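Local coordinates for protein carbohydrate binding family 6 (Clostridium thermocellum, PDB 5A8D) that probably hydrolyses alpha-L-arabinofuranoside linkages in plant cell-wall polysaccharides, as a glycoside hydrolase of family 43, at residues Arg35-Pro40 / Ser264-His269; Cys53-Asp58 / Ile68-Cys73. All blocks are in the same frame, centred on the assembly; numbering follows the deposited sequence.

Interaction 1: residues Arg35-Pro40 / Ser264-His269; sequences RFTADP and SNNNHH
Near the central axis of the five-bladed beta-propeller of this glycoside hydrolase family 43 chain, the loop leading into strand 40-45 of the first blade meets the loop leading into strand 269-274 of the last, with Asn266 reaching across to Thr37 and Ala38. Active sites of this family lie at the propeller centre, so the contact probably belongs to the wall of that site. The Asn266 amide extends toward the first loop because its CG is anti to the backbone N (chi1 -170°). Its ND2 gives one bond to Thr37 OG1 (2.9 Å), fairly straight at 159°, and another to Ala38 O (2.9 Å). Both acceptors lie close to the amide plane, but ND2 approaches Ala38 O from well above the plane of that carbonyl. On the far side of the amide, Asn266 OD1 closes an Asx turn by accepting from His268 N (3.0 Å) and also takes a bond from His268 ND1 (2.7 Å). The two donors arrive from opposite faces of the amide plane, so four bonds hold this buried group and fix its flip. Asp39 lies alongside His268, its carboxylate carbon CG over one face of the imidazole and the two planes turned 42° apart. Asp39 OD1 is 3.4 Å from His268 ND1, but at a poor angle for a hydrogen bond. At the other end of the imidazole, His268 NE2 is hydrogen-bonded to Asp162 OD2. Arg35 NE makes a salt bridge to Asp322, and Asn265 ND2 a hydrogen bond to Pro319 O, both of a second subunit. Pro40 CD and CG lie against the carbonyl of His268, CD 3.6 Å from His268 O, and one water sits 2.9 Å from Pro40 O and 2.8 Å from His269 O.

Interaction 2: residues Cys53-Asp58 / Ile68-Cys73; sequences CSHDSD and IPDITC
Cys53 pairs with Thr72 and His55 with Asp70 through two closed rings of backbone hydrogen bonds between antiparallel strands. Cys53 N to Thr72 O (2.9 Å) and Thr72 N to Cys53 O make the first; His55 N to Asp70 O and Asp70 N to His55 O (2.9 Å) make the second. Ser54 and Ile71 form the non-hydrogen-bonded pair between them, where CA-H...O contacts add to the seam: Ile71 CA lies 3.3 Å from Cys53 O, and beyond the strand end Pro69 CA lies 3.2 Å from His55 O. The strands are the two middle ones, 48-55 and 70-76, of the four-stranded first blade of the propeller. Among side chains, the polar contact is His55 NE2 to Thr72 OG1 (2.9 Å), bent to 131° at the hydrogen, with the hydroxyl at the ring edge and almost in its plane. Thr72 OG1 stands between its own backbone N and carbonyl carbon (chi1 60°), on the same sheet face as His55, and its stronger polar partner is Gln298 OE1. Asp70 OD1 lies beside His55, 3.7 Å from its CB and near the ring's edge, while Asp70 OD2 is close to Glu87 OE1, two like charges. Van der Waals contact takes over at the loop end, where Pro69 CG lies 3.3 Å from Asp56 O, while Asp56 OD2 is hydrogen-bonded to Trp102 NE1.

Interaction 2 is nested along the chain inside the long loop closed by interaction 1, and the centres of the two lie about 11 Å apart. Segments 35-40 and 53-58 join them directly. Arg35 O lies 2.8 Å from Ser57 N and Asp39 O 3.1 Å from Ser54 N, both probable hydrogen bonds, and Ser54 OG also bonds to Asp39 N. Ala38 CB packs 3.4 Å from Ser54 O. The end of strand 48-55 therefore runs beside the loop carrying Asp39 and is hydrogen-bonded to it. Interaction 1, centred about 9 Å from the chain centre, joins first blade to last; interaction 2, centred at about 14 Å, is probably farther from the active site.

Interaction 1: residues Arg35-Pro40 / Ser264-His269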
ATOM      1  N   ARG A  35     -42.278 -38.037  30.066  1.00 26.10           N
ATOM      2  CA  ARG A  35     -42.930 -38.954  31.005  1.00 30.33           C
ATOM      3  C   ARG A  35     -42.396 -39.034  32.404  1.00 32.08           C
ATOM      4  O   ARG A  35     -43.180 -39.347  33.356  1.00 35.33           O
ATOM      5  CB  ARG A  35     -42.932 -40.370  30.490  1.00 31.21           C
ATOM      6  CG  ARG A  35     -44.060 -40.644  29.538  1.00 37.03           C
ATOM      7  CD  ARG A  35     -44.594 -42.046  29.780  1.00 39.81           C
ATOM      8  NE  ARG A  35     -43.560 -43.056  29.574  1.00 37.24           N
ATOM      9  CZ  ARG A  35     -43.757 -44.371  29.635  1.00 51.37           C
ATOM     10  NH1 ARG A  35     -44.963 -44.870  29.918  1.00 54.34           N
ATOM     11  NH2 ARG A  35     -42.731 -45.211  29.420  1.00 51.37           N
ATOM     12  N   PHE A  36     -41.101 -38.809  32.529  1.00 27.85           N
ATOM     13  CA  PHE A  36     -40.424 -38.947  33.807  1.00 31.48           C
ATOM     14  C   PHE A  36     -39.902 -37.632  34.374  1.00 28.31           C
ATOM     15  O   PHE A  36     -38.960 -37.622  35.171  1.00 30.63           O
ATOM     16  CB  PHE A  36     -39.289 -39.951  33.619  1.00 32.96           C
ATOM     17  CG  PHE A  36     -39.771 -41.309  33.189  1.00 34.20           C
ATOM     18  CD1 PHE A  36     -40.414 -42.118  34.087  1.00 34.22           C
ATOM     19  CD2 PHE A  36     -39.630 -41.750  31.879  1.00 34.30           C
ATOM     20  CE1 PHE A  36     -40.888 -43.377  33.705  1.00 37.16           C
ATOM     21  CE2 PHE A  36     -40.110 -42.997  31.486  1.00 37.70           C
ATOM     22  CZ  PHE A  36     -40.737 -43.821  32.404  1.00 36.46           C
ATOM     23  N   THR A  37     -40.523 -36.515  33.978  1.00 26.13           N
ATOM     24  CA  THR A  37     -40.093 -35.214  34.441  1.00 23.67           C
ATOM     25  C   THR A  37     -41.336 -34.393  34.681  1.00 23.58           C
ATOM     26  O   THR A  37     -42.460 -34.914  34.566  1.00 24.04           O
ATOM     27  CB  THR A  37     -39.136 -34.579  33.435  1.00 24.58           C
ATOM     28  OG1 THR A  37     -38.448 -33.455  34.026  1.00 23.05           O
ATOM     29  CG2 THR A  37     -39.873 -34.170  32.146  1.00 22.77           C
ATOM     30  N   ALA A  38     -41.140 -33.143  35.032  1.00 21.54           N
ATOM     31  CA  ALA A  38     -42.217 -32.239  35.311  1.00 21.52           C
ATOM     32  C   ALA A  38     -41.978 -30.976  34.505  1.00 20.38           C
ATOM     33  O   ALA A  38     -40.913 -30.363  34.604  1.00 21.71           O
ATOM     34  CB  ALA A  38     -42.294 -31.951  36.800  1.00 23.11           C
ATOM     35  N   ASP A  39     -42.955 -30.592  33.702  1.00 18.49           N
ATOM     36  CA  ASP A  39     -42.843 -29.371  32.912  1.00 16.99           C
ATOM     37  C   ASP A  39     -43.643 -28.247  33.614  1.00 16.82           C
ATOM     38  O   ASP A  39     -44.811 -28.452  33.857  1.00 18.07           O
ATOM     39  CB  ASP A  39     -43.478 -29.591  31.549  1.00 16.62           C
ATOM     40  CG  ASP A  39     -42.811 -30.653  30.714  1.00 19.04           C
ATOM     41  OD1 ASP A  39     -41.603 -30.904  30.877  1.00 19.52           O
ATOM     42  OD2 ASP A  39     -43.554 -31.265  29.914  1.00 18.79           O
ATOM     43  N   PRO A  40     -43.042 -27.095  33.902  1.00 16.82           N
ATOM     44  CA  PRO A  40     -43.731 -26.060  34.645  1.00 16.34           C
ATOM     45  C   PRO A  40     -44.354 -24.983  33.817  1.00 16.37           C
ATOM     46  O   PRO A  40     -43.983 -24.753  32.650  1.00 17.68           O
ATOM     47  CB  PRO A  40     -42.620 -25.445  35.472  1.00 17.61           C
ATOM     48  CG  PRO A  40     -41.413 -25.560  34.611  1.00 20.06           C
ATOM     49  CD  PRO A  40     -41.589 -26.809  33.830  1.00 18.67           C
ATOM     50  N   SER A 264     -33.762 -33.920  32.665  1.00 97.58           N
ATOM     51  CA  SER A 264     -33.898 -34.918  31.562  1.00 81.22           C
ATOM     52  C   SER A 264     -34.570 -34.458  30.249  1.00 67.84           C
ATOM     53  O   SER A 264     -35.797 -34.594  30.053  1.00 65.16           O
ATOM     54  CB  SER A 264     -34.579 -36.165  32.125  1.00 92.93           C
ATOM     55  OG  SER A 264     -35.714 -35.812  32.901  1.00 98.19           O
ATOM     56  N   ASN A 265     -33.727 -33.960  29.336  1.00 50.01           N
ATOM     57  CA  ASN A 265     -34.151 -33.276  28.099  1.00 42.66           C
ATOM     58  C   ASN A 265     -35.321 -32.340  28.397  1.00 41.47           C
ATOM     59  O   ASN A 265     -36.376 -32.366  27.698  1.00 35.31           O
ATOM     60  CB  ASN A 265     -34.493 -34.253  26.971  1.00 37.26           C
ATOM     61  CG  ASN A 265     -33.365 -35.250  26.683  1.00 38.64           C
ATOM     62  OD1 ASN A 265     -32.247 -35.166  27.255  1.00 36.73           O
ATOM     63  ND2 ASN A 265     -33.654 -36.214  25.804  1.00 31.91           N
ATOM     64  N   ASN A 266     -35.126 -31.559  29.470  1.00 35.97           N
ATOM     65  CA  ASN A 266     -36.174 -30.680  30.001  1.00 30.10           C
ATOM     66  C   ASN A 266     -35.745 -29.266  30.447  1.00 26.74           C
ATOM     67  O   ASN A 266     -35.475 -28.967  31.619  1.00 28.81           O
ATOM     68  CB  ASN A 266     -36.977 -31.364  31.113  1.00 28.07           C
ATOM     69  CG  ASN A 266     -38.212 -30.553  31.506  1.00 24.94           C
ATOM     70  OD1 ASN A 266     -38.595 -29.617  30.804  1.00 22.78           O
ATOM     71  ND2 ASN A 266     -38.844 -30.920  32.599  1.00 22.90           N
ATOM     72  N   ASN A 267     -35.838 -28.370  29.481  1.00 22.30           N
ATOM     73  CA  ASN A 267     -35.695 -26.934  29.690  1.00 21.20           C
ATOM     74  C   ASN A 267     -37.003 -26.201  29.487  1.00 20.25           C
ATOM     75  O   ASN A 267     -37.024 -25.014  29.046  1.00 18.12           O
ATOM     76  CB  ASN A 267     -34.568 -26.402  28.779  1.00 20.81           C
ATOM     77  CG  ASN A 267     -33.220 -26.510  29.424  1.00 23.38           C
ATOM     78  OD1 ASN A 267     -33.073 -26.282  30.614  1.00 24.26           O
ATOM     79  ND2 ASN A 267     -32.225 -26.866  28.669  1.00 22.50           N
ATOM     80  N   HIS A 268     -38.123 -26.870  29.806  1.00 18.11           N
ATOM     81  CA  HIS A 268     -39.406 -26.205  29.853  1.00 16.73           C
ATOM     82  C   HIS A 268     -39.385 -25.194  30.972  1.00 17.72           C
ATOM     83  O   HIS A 268     -38.802 -25.408  32.012  1.00 18.25           O
ATOM     84  CB  HIS A 268     -40.582 -27.188  29.961  1.00 18.36           C
ATOM     85  CG  HIS A 268     -40.695 -27.998  28.730  1.00 18.21           C
ATOM     86  ND1 HIS A 268     -39.966 -29.146  28.536  1.00 20.66           N
ATOM     87  CD2 HIS A 268     -41.295 -27.719  27.553  1.00 19.09           C
ATOM     88  CE1 HIS A 268     -40.181 -29.584  27.309  1.00 20.03           C
ATOM     89  NE2 HIS A 268     -40.953 -28.719  26.689  1.00 19.60           N
ATOM     90  N   HIS A 269     -39.980 -24.048  30.696  1.00 17.14           N
ATOM     91  CA  HIS A 269     -39.783 -22.870  31.592  1.00 16.41           C
ATOM     92  C   HIS A 269     -40.910 -21.893  31.420  1.00 17.19           C
ATOM     93  O   HIS A 269     -41.657 -21.942  30.423  1.00 16.37           O
ATOM     94  CB  HIS A 269     -38.443 -22.156  31.287  1.00 17.04           C
ATOM     95  CG  HIS A 269     -38.369 -21.573  29.910  1.00 17.08           C
ATOM     96  ND1 HIS A 269     -38.190 -22.342  28.787  1.00 17.08           N
ATOM     97  CD2 HIS A 269     -38.509 -20.297  29.470  1.00 18.11           C
ATOM     98  CE1 HIS A 269     -38.251 -21.575  27.710  1.00 18.69           C
ATOM     99  NE2 HIS A 269     -38.464 -20.330  28.097  1.00 17.61           N
TER
HETATM  100  O   HOH W   1     -44.300 -22.674  30.699  1.00 26.55           O

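Interaction 2: residues Cys53-Asp58 / Ile68-Cys73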
ATOM      1  N   CYS A  53     -47.492 -27.894  37.144  1.00 16.88           N
ATOM      2  CA  CYS A  53     -46.522 -28.872  36.618  1.00 18.20           C
ATOM      3  C   CYS A  53     -47.207 -30.094  36.052  1.00 18.48           C
ATOM      4  O   CYS A  53     -48.152 -30.582  36.635  1.00 18.29           O
ATOM      5  CB  CYS A  53     -45.601 -29.360  37.689  1.00 19.78           C
ATOM      6  SG  CYS A  53     -44.316 -28.148  38.056  1.00 26.47           S
ATOM      7  N   SER A  54     -46.739 -30.579  34.898  1.00 17.15           N
ATOM      8  CA  SER A  54     -47.163 -31.872  34.414  1.00 19.27           C
ATOM      9  C   SER A  54     -46.474 -32.978  35.201  1.00 20.44           C
ATOM     10  O   SER A  54     -45.348 -32.839  35.680  1.00 19.49           O
ATOM     11  CB  SER A  54     -46.898 -32.084  32.902  1.00 18.01           C
ATOM     12  OG  SER A  54     -45.520 -31.915  32.600  1.00 18.43           O
ATOM     13  N   HIS A  55     -47.199 -34.092  35.309  1.00 20.68           N
ATOM     14  CA  HIS A  55     -46.687 -35.343  35.889  1.00 26.92           C
ATOM     15  C   HIS A  55     -47.160 -36.471  35.006  1.00 24.38           C
ATOM     16  O   HIS A  55     -48.252 -36.411  34.394  1.00 23.73           O
ATOM     17  CB  HIS A  55     -47.146 -35.544  37.343  1.00 28.85           C
ATOM     18  CG  HIS A  55     -46.752 -34.411  38.219  1.00 31.12           C
ATOM     19  ND1 HIS A  55     -45.453 -34.215  38.640  1.00 33.25           N
ATOM     20  CD2 HIS A  55     -47.456 -33.334  38.655  1.00 32.23           C
ATOM     21  CE1 HIS A  55     -45.380 -33.083  39.321  1.00 33.64           C
ATOM     22  NE2 HIS A  55     -46.581 -32.536  39.344  1.00 32.78           N
ATOM     23  N   ASP A  56     -46.330 -37.501  34.862  1.00 27.91           N
ATOM     24  CA  ASP A  56     -46.819 -38.616  34.095  1.00 32.36           C
ATOM     25  C   ASP A  56     -46.524 -39.920  34.862  1.00 41.94           C
ATOM     26  O   ASP A  56     -47.456 -40.528  35.438  1.00 45.65           O
ATOM     27  CB  ASP A  56     -46.306 -38.492  32.661  1.00 32.55           C
ATOM     28  CG  ASP A  56     -46.920 -39.534  31.722  1.00 31.88           C
ATOM     29  OD1 ASP A  56     -47.258 -40.628  32.226  1.00 29.91           O
ATOM     30  OD2 ASP A  56     -47.017 -39.258  30.503  1.00 28.13           O
ATOM     31  N   SER A  57     -45.261 -40.290  34.942  1.00 39.52           N
ATOM     32  CA  SER A  57     -44.864 -41.552  35.605  1.00 44.55           C
ATOM     33  C   SER A  57     -43.548 -41.262  36.352  1.00 48.30           C
ATOM     34  O   SER A  57     -43.314 -40.092  36.657  1.00 49.21           O
ATOM     35  CB  SER A  57     -44.754 -42.687  34.564  1.00 47.28           C
ATOM     36  OG  SER A  57     -45.714 -42.639  33.499  1.00 48.14           O
ATOM     37  N   ASP A  58     -42.709 -42.228  36.765  1.00 72.75           N
ATOM     38  CA  ASP A  58     -43.014 -43.585  37.296  1.00 99.47           C
ATOM     39  C   ASP A  58     -42.000 -43.832  38.451  1.00120.69           C
ATOM     40  O   ASP A  58     -41.503 -44.952  38.633  1.00123.64           O
ATOM     41  CB  ASP A  58     -42.837 -44.705  36.237  1.00106.38           C
ATOM     42  CG  ASP A  58     -43.759 -45.902  36.467  1.00110.01           C
ATOM     43  OD1 ASP A  58     -43.733 -46.483  37.578  1.00114.86           O
ATOM     44  OD2 ASP A  58     -44.499 -46.269  35.520  1.00100.87           O
ATOM     45  N   ILE A  68     -49.404 -40.726  38.720  1.00 63.21           N
ATOM     46  CA  ILE A  68     -50.788 -40.273  38.374  1.00 58.03           C
ATOM     47  C   ILE A  68     -50.570 -39.137  37.389  1.00 51.85           C
ATOM     48  O   ILE A  68     -50.142 -38.069  37.837  1.00 38.55           O
ATOM     49  CB  ILE A  68     -51.799 -39.869  39.497  1.00 66.90           C
ATOM     50  CG1 ILE A  68     -53.202 -39.570  38.900  1.00 63.95           C
ATOM     51  CG2 ILE A  68     -51.420 -38.583  40.248  1.00 72.75           C
ATOM     52  CD1 ILE A  68     -53.671 -40.458  37.760  1.00 61.26           C
ATOM     53  N   PRO A  69     -50.779 -39.402  36.072  1.00 40.28           N
ATOM     54  CA  PRO A  69     -50.594 -38.519  34.926  1.00 42.57           C
ATOM     55  C   PRO A  69     -51.588 -37.350  34.799  1.00 36.03           C
ATOM     56  O   PRO A  69     -52.752 -37.534  34.417  1.00 34.34           O
ATOM     57  CB  PRO A  69     -50.784 -39.439  33.719  1.00 41.88           C
ATOM     58  CG  PRO A  69     -50.530 -40.810  34.211  1.00 49.24           C
ATOM     59  CD  PRO A  69     -50.883 -40.832  35.648  1.00 48.80           C
ATOM     60  N   ASP A  70     -51.114 -36.146  35.040  1.00 28.64           N
ATOM     61  CA  ASP A  70     -52.018 -35.049  35.237  1.00 21.98           C
ATOM     62  C   ASP A  70     -51.228 -33.722  35.256  1.00 19.98           C
ATOM     63  O   ASP A  70     -50.061 -33.718  34.950  1.00 19.50           O
ATOM     64  CB  ASP A  70     -52.837 -35.277  36.533  1.00 21.78           C
ATOM     65  CG  ASP A  70     -52.016 -35.184  37.829  1.00 26.34           C
ATOM     66  OD1 ASP A  70     -50.810 -34.914  37.773  1.00 25.96           O
ATOM     67  OD2 ASP A  70     -52.637 -35.327  38.927  1.00 27.09           O
ATOM     68  N   ILE A  71     -51.893 -32.620  35.567  1.00 17.40           N
ATOM     69  CA  ILE A  71     -51.248 -31.387  35.911  1.00 17.76           C
ATOM     70  C   ILE A  71     -51.683 -30.982  37.328  1.00 17.59           C
ATOM     71  O   ILE A  71     -52.851 -31.032  37.647  1.00 16.00           O
ATOM     72  CB  ILE A  71     -51.639 -30.279  34.916  1.00 18.56           C
ATOM     73  CG1 ILE A  71     -51.095 -30.670  33.528  1.00 20.73           C
ATOM     74  CG2 ILE A  71     -51.130 -28.922  35.380  1.00 17.19           C
ATOM     75  CD1 ILE A  71     -51.612 -29.876  32.379  1.00 21.22           C
ATOM     76  N   THR A  72     -50.727 -30.566  38.146  1.00 16.84           N
ATOM     77  CA  THR A  72     -50.943 -30.126  39.505  1.00 17.76           C
ATOM     78  C   THR A  72     -50.541 -28.658  39.614  1.00 17.95           C
ATOM     79  O   THR A  72     -49.938 -28.071  38.696  1.00 17.53           O
ATOM     80  CB  THR A  72     -50.085 -30.935  40.502  1.00 20.33           C
ATOM     81  OG1 THR A  72     -48.700 -30.771  40.186  1.00 21.26           O
ATOM     82  CG2 THR A  72     -50.469 -32.419  40.537  1.00 21.64           C
ATOM     83  N   CYS A  73     -50.926 -28.045  40.719  1.00 17.84           N
ATOM     84  CA  CYS A  73     -50.713 -26.617  40.940  1.00 17.73           C
ATOM     85  C   CYS A  73     -50.374 -26.332  42.391  1.00 17.65           C
ATOM     86  O   CYS A  73     -50.968 -26.933  43.312  1.00 18.00           O
ATOM     87  CB  CYS A  73     -52.017 -25.911  40.563  1.00 18.85           C
ATOM     88  SG  CYS A  73     -51.970 -24.115  40.806  1.00 22.06           S
TER